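Local coordinates for nitrate transport protein nrtA (Synechocystis sp., PDB 2G29) that binds nitrate as the substrate-binding protein of the ABC transporter NrtABCD, which takes up nitrate and probably also nitrite, at residues G127-N132 / F208-P213; P215-N220 / K290-D295. One frame throughout, in Å; residues are numbered along the deposited sequence.

Contact 1: residues G127-N132 / F208-P213; sequences GIQLGN and FCVGEP. With NO3 (nitrate ion), chain B.
The CB of Gln-129 sits over one face of the Phe-208 ring, offset toward the rim. It is 3.8 Å from the ring centroid, a CH-pi contact only 21° off the normal, while the amide group reaches on past the rim with its plane turned 69° from that of the ring. A bend at chi2 (66°) folds the glutamine chain back along its own strand toward Gly-127, bringing Gln-129 OE1 to 3.5 Å from Phe-208 CE1 and near Val-210 CG1. An aromatic ring suits this place because its flat face accepts the aliphatic part of a long polar side chain. The backbones pair in antiparallel fashion. Gln-129 and Phe-208 exchange two hydrogen bonds; that from Gln-129 N to Phe-208 O is 2.8 Å long and almost straight. Gly-127 and Val-210 exchange two more. These are strands 126-130 and 207-211 of the mixed five-stranded sheet in one of the two domains of this C-clamp-shaped binding protein. On the sheet face away from Gln-129 and Phe-208, the non-hydrogen-bonded pair Ile-128 and Cys-209 meets through CG1 and SG at 3.8 Å, packing against helix 166-177, where Cys-209 touches His-167, a nitrate-binding residue. Cα hydrogens of the same pair point at carbonyl oxygens, with Cys-209 CA 3.2 Å from Gly-127 O. Glycine at 127 leaves room for the amide NH2 of Gln-129. Where strand 207-211 ends, Gly-211 N donates to nitrate O2 at 3.1 Å and more weakly to O1; lacking a side chain, Gly-211 lets the anion approach the backbone, while Trp-73 and Lys-240 bind it too.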
loop_
_atom_site.group_PDB
_atom_site.type_symbol
_atom_site.label_atom_id
_atom_site.label_comp_id
_atom_site.label_asym_id
_atom_site.label_seq_id
_atom_site.Cartn_x
_atom_site.Cartn_y
_atom_site.Cartn_z
ATOM N N GLY A 127 -4.294 -0.158 8.626
ATOM C CA GLY A 127 -5.071 -0.527 9.795
ATOM C C GLY A 127 -6.479 -0.960 9.490
ATOM O O GLY A 127 -7.066 -0.504 8.500
ATOM N N ILE A 128 -7.018 -1.853 10.321
ATOM C CA ILE A 128 -8.411 -2.269 10.187
ATOM C C ILE A 128 -9.115 -1.706 11.420
ATOM O O ILE A 128 -8.719 -2.004 12.568
ATOM C CB ILE A 128 -8.541 -3.812 10.126
ATOM C CG1 ILE A 128 -7.906 -4.291 8.816
ATOM C CG2 ILE A 128 -10.011 -4.228 10.234
ATOM C CD1 ILE A 128 -7.908 -5.805 8.615
ATOM N N GLN A 129 -10.138 -0.898 11.167
ATOM C CA GLN A 129 -10.898 -0.233 12.199
ATOM C C GLN A 129 -12.333 -0.700 12.232
ATOM O O GLN A 129 -12.870 -1.227 11.257
ATOM C CB GLN A 129 -10.902 1.281 11.983
ATOM C CG GLN A 129 -9.535 1.929 12.194
ATOM C CD GLN A 129 -8.498 1.501 11.171
ATOM O OE1 GLN A 129 -8.684 1.665 9.943
ATOM N NE2 GLN A 129 -7.401 0.945 11.655
ATOM N N LEU A 130 -12.953 -0.484 13.377
ATOM C CA LEU A 130 -14.377 -0.821 13.583
ATOM C C LEU A 130 -15.097 0.405 14.145
ATOM O O LEU A 130 -14.498 1.211 14.858
ATOM C CB LEU A 130 -14.515 -1.949 14.601
ATOM C CG LEU A 130 -14.222 -3.298 13.978
ATOM C CD1 LEU A 130 -13.851 -4.319 15.079
ATOM C CD2 LEU A 130 -15.422 -3.774 13.158
ATOM N N GLY A 131 -16.374 0.549 13.803
ATOM C CA GLY A 131 -17.134 1.651 14.371
ATOM C C GLY A 131 -17.350 1.440 15.874
ATOM O O GLY A 131 -17.165 0.337 16.399
ATOM N N ASN A 132 -17.735 2.506 16.568
ATOM C CA ASN A 132 -17.958 2.428 18.005
ATOM C C ASN A 132 -19.019 1.435 18.426
ATOM O O ASN A 132 -19.044 0.996 19.595
ATOM C CB ASN A 132 -18.317 3.794 18.567
ATOM C CG ASN A 132 -17.182 4.751 18.495
ATOM O OD1 ASN A 132 -16.030 4.351 18.604
ATOM N ND2 ASN A 132 -17.491 6.035 18.323
ATOM N N PHE A 208 -13.465 -0.782 8.320
ATOM C CA PHE A 208 -12.732 -0.277 7.172
ATOM C C PHE A 208 -11.238 -0.523 7.294
ATOM O O PHE A 208 -10.701 -0.652 8.402
ATOM C CB PHE A 208 -13.027 1.221 6.919
ATOM C CG PHE A 208 -12.599 2.168 8.035
ATOM C CD1 PHE A 208 -11.438 2.930 7.887
ATOM C CD2 PHE A 208 -13.411 2.395 9.169
ATOM C CE1 PHE A 208 -11.102 3.921 8.854
ATOM C CE2 PHE A 208 -13.071 3.360 10.106
ATOM C CZ PHE A 208 -11.903 4.137 9.948
ATOM N N CYS A 209 -10.564 -0.546 6.156
ATOM C CA CYS A 209 -9.128 -0.759 6.116
ATOM C C CYS A 209 -8.522 0.349 5.274
ATOM O O CYS A 209 -8.976 0.578 4.137
ATOM C CB CYS A 209 -8.829 -2.131 5.514
ATOM S SG CYS A 209 -7.080 -2.548 5.521
ATOM N N VAL A 210 -7.492 1.012 5.825
ATOM C CA VAL A 210 -6.872 2.176 5.163
ATOM C C VAL A 210 -5.479 2.377 5.780
ATOM O O VAL A 210 -5.217 1.918 6.876
ATOM C CB VAL A 210 -7.761 3.439 5.419
ATOM C CG1 VAL A 210 -7.800 3.764 6.928
ATOM C CG2 VAL A 210 -7.268 4.656 4.645
ATOM N N GLY A 211 -4.570 3.020 5.058
ATOM C CA GLY A 211 -3.238 3.232 5.631
ATOM C C GLY A 211 -3.125 4.456 6.531
ATOM O O GLY A 211 -4.031 5.317 6.603
ATOM N N GLU A 212 -2.013 4.499 7.287
ATOM C CA GLU A 212 -1.766 5.652 8.155
ATOM C C GLU A 212 -1.808 6.909 7.271
ATOM O O GLU A 212 -1.420 6.878 6.092
ATOM C CB GLU A 212 -0.399 5.533 8.817
ATOM C CG GLU A 212 -0.194 4.337 9.770
ATOM C CD GLU A 212 -1.107 4.311 11.010
ATOM O OE1 GLU A 212 -1.862 5.289 11.270
ATOM O OE2 GLU A 212 -1.022 3.304 11.748
ATOM N N PRO A 213 -2.135 8.060 7.851
ATOM C CA PRO A 213 -2.454 8.327 9.264
ATOM C C PRO A 213 -3.906 8.102 9.684
ATOM O O PRO A 213 -4.266 8.366 10.833
ATOM C CB PRO A 213 -2.080 9.806 9.382
ATOM C CG PRO A 213 -2.665 10.370 8.064
ATOM C CD PRO A 213 -2.186 9.303 7.041
HETATM N N NO3 B . -4.426 3.542 1.798
HETATM O O1 NO3 B . -3.251 3.260 2.434
HETATM O O2 NO3 B . -5.641 3.877 2.295
HETATM O O3 NO3 B . -4.404 3.425 0.284
#

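Contact 2: residues P215-N220 / K290-D295; sequences PLQTVN and KVPFED
The carboxylate of Asp-295 is met by two amide side chains one helical turn apart. Asn-220 ND2 donates to Asp-295 OD1 over 3.1 Å in a nearly straight bond (173°), with the oxygen lying in the asparagine amide plane. Gln-217 NE2 stands 3.0 Å from Asp-295 OD2 in a second bond that is less sure, because the place of that oxygen is doubtful. Positions three apart on a helix face nearly the same way, so both side chains can reach one carboxylate, and amides suit the place because they offer N-H groups without charge. Gln-217 is the longer of the two: its CG is anti to the backbone N (chi1 177°) and the chain runs extended beyond it, carrying the amide past the carboxylate. The Asn-220 bond gives the buried carboxylate a neutral donor; the second, if OD2 is rightly placed, would help to hold the group. At the more exposed edge, a water accepts from Asn-220 ND2 and donates to Glu-294 O at 2.6 Å. Beside this polar group, Leu-216 points its CD2 at the backbone of the loop, 3.5 Å from both Glu-294 O and Asp-295 O, and Val-291 CG1 lies 4.2 Å from Gln-217 NE2. Helix 214-221 thus meets the loop between helix 276-284 and strand 303-304, while its Thr-218 turns the other way to Phe-208 of strand 207-211, and Gln-217 and Thr-218 touch Val-197 of helix 196-201.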
loop_
_atom_site.group_PDB
_atom_site.type_symbol
_atom_site.label_atom_id
_atom_site.label_comp_id
_atom_site.label_asym_id
_atom_site.label_seq_id
_atom_site.Cartn_x
_atom_site.Cartn_y
_atom_site.Cartn_z
ATOM N N PRO A 215 -5.874 5.471 10.523
ATOM C CA PRO A 215 -6.285 4.625 11.660
ATOM C C PRO A 215 -6.071 5.418 12.959
ATOM O O PRO A 215 -6.909 5.418 13.830
ATOM C CB PRO A 215 -5.326 3.437 11.561
ATOM C CG PRO A 215 -5.123 3.306 10.029
ATOM C CD PRO A 215 -4.914 4.767 9.649
ATOM N N LEU A 216 -4.932 6.092 13.094
ATOM C CA LEU A 216 -4.708 6.838 14.327
ATOM C C LEU A 216 -5.664 8.018 14.417
ATOM O O LEU A 216 -6.140 8.340 15.514
ATOM C CB LEU A 216 -3.252 7.312 14.422
ATOM C CG LEU A 216 -2.923 8.166 15.686
ATOM C CD1 LEU A 216 -3.345 7.476 16.979
ATOM C CD2 LEU A 216 -1.428 8.412 15.742
ATOM N N GLN A 217 -5.979 8.673 13.290
ATOM C CA GLN A 217 -6.883 9.792 13.368
ATOM C C GLN A 217 -8.248 9.299 13.844
ATOM O O GLN A 217 -8.945 9.979 14.581
ATOM C CB GLN A 217 -7.010 10.475 12.012
ATOM C CG GLN A 217 -8.033 11.614 12.086
ATOM C CD GLN A 217 -8.069 12.462 10.841
ATOM O OE1 GLN A 217 -8.936 12.287 9.982
ATOM N NE2 GLN A 217 -7.109 13.380 10.726
ATOM N N THR A 218 -8.629 8.101 13.413
ATOM C CA THR A 218 -9.917 7.530 13.827
ATOM C C THR A 218 -9.967 7.409 15.356
ATOM O O THR A 218 -10.988 7.768 15.987
ATOM C CB THR A 218 -10.084 6.126 13.219
ATOM O OG1 THR A 218 -10.165 6.221 11.786
ATOM C CG2 THR A 218 -11.348 5.476 13.722
ATOM N N VAL A 219 -8.869 6.886 15.921
ATOM C CA VAL A 219 -8.751 6.709 17.369
ATOM C C VAL A 219 -8.742 8.063 18.079
ATOM O O VAL A 219 -9.508 8.301 19.036
ATOM C CB VAL A 219 -7.462 5.928 17.698
ATOM C CG1 VAL A 219 -7.163 5.982 19.213
ATOM C CG2 VAL A 219 -7.603 4.461 17.265
ATOM N N ASN A 220 -7.916 8.979 17.596
ATOM C CA ASN A 220 -7.831 10.263 18.258
ATOM C C ASN A 220 -9.106 11.080 18.193
ATOM O O ASN A 220 -9.380 11.838 19.128
ATOM C CB ASN A 220 -6.634 11.083 17.723
ATOM C CG ASN A 220 -5.279 10.532 18.176
ATOM O OD1 ASN A 220 -5.205 9.790 19.125
ATOM N ND2 ASN A 220 -4.202 10.915 17.485
ATOM N N LYS A 290 -2.085 18.147 5.287
ATOM C CA LYS A 290 -2.957 19.050 6.041
ATOM C C LYS A 290 -3.682 18.192 7.121
ATOM O O LYS A 290 -4.914 18.217 7.253
ATOM C CB LYS A 290 -3.968 19.719 5.100
ATOM C CG LYS A 290 -4.767 20.806 5.755
ATOM C CD LYS A 290 -3.881 21.691 6.576
ATOM C CE LYS A 290 -4.699 22.740 7.309
ATOM N NZ LYS A 290 -3.874 23.432 8.352
ATOM N N VAL A 291 -2.877 17.465 7.895
ATOM C CA VAL A 291 -3.335 16.552 8.947
ATOM C C VAL A 291 -2.559 16.877 10.229
ATOM O O VAL A 291 -1.370 17.126 10.156
ATOM C CB VAL A 291 -3.023 15.065 8.519
ATOM C CG1 VAL A 291 -3.138 14.114 9.696
ATOM C CG2 VAL A 291 -3.977 14.619 7.382
ATOM N N PRO A 292 -3.228 16.922 11.386
ATOM C CA PRO A 292 -2.491 17.218 12.628
ATOM C C PRO A 292 -1.274 16.305 12.794
ATOM O O PRO A 292 -1.373 15.102 12.545
ATOM C CB PRO A 292 -3.532 16.992 13.737
ATOM C CG PRO A 292 -4.694 16.278 13.027
ATOM C CD PRO A 292 -4.668 16.769 11.627
ATOM N N PHE A 293 -0.142 16.884 13.229
ATOM C CA PHE A 293 1.099 16.138 13.491
ATOM C C PHE A 293 0.834 14.938 14.426
ATOM O O PHE A 293 1.380 13.837 14.240
ATOM C CB PHE A 293 2.105 17.118 14.143
ATOM C CG PHE A 293 3.438 16.518 14.481
ATOM C CD1 PHE A 293 4.429 16.380 13.507
ATOM C CD2 PHE A 293 3.716 16.110 15.798
ATOM C CE1 PHE A 293 5.696 15.842 13.837
ATOM C CE2 PHE A 293 4.968 15.573 16.135
ATOM C CZ PHE A 293 5.966 15.438 15.137
ATOM N N GLU A 294 -0.046 15.158 15.411
ATOM C CA GLU A 294 -0.410 14.135 16.384
ATOM C C GLU A 294 -1.063 12.871 15.816
ATOM O O GLU A 294 -1.056 11.832 16.457
ATOM C CB GLU A 294 -1.340 14.729 17.452
ATOM C CG GLU A 294 -0.627 15.638 18.479
ATOM C CD GLU A 294 -0.218 16.985 17.937
ATOM O OE1 GLU A 294 0.649 17.618 18.590
ATOM O OE2 GLU A 294 -0.743 17.456 16.897
ATOM N N ASP A 295 -1.636 12.982 14.634
ATOM C CA ASP A 295 -2.262 11.829 14.003
ATOM C C ASP A 295 -1.248 11.059 13.170
ATOM O O ASP A 295 -1.561 9.970 12.653
ATOM C CB ASP A 295 -3.396 12.262 13.071
ATOM C CG ASP A 295 -4.555 12.898 13.815
ATOM O OD1 ASP A 295 -4.701 12.666 15.023
ATOM O OD2 ASP A 295 -5.330 13.620 13.186
HETATM O O HOH W 1 -1.237 10.922 18.920
#

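How the contacts relate
Contact 1 and contact 2 follow one another along the chain, with centres about 12 Å apart: strand 207-211 leads through Pro-213, after a cis peptide bond, into helix 214-221. The helix lies over the sheet face that bears Gln-129 and Phe-208. There Gln-129 NE2 packs 3.2 Å from Pro-215 CB, and Val-210 O lies 3.4 Å from Pro-215 CG. At the turn between strand and helix, Pro-213 CB comes within 3.3 Å of Asp-295 O. Contact 1 reaches the nitrate directly through Gly-211, whereas contact 2 stands farther back, the side chain of Leu-216 being about 10 Å from Gly-211.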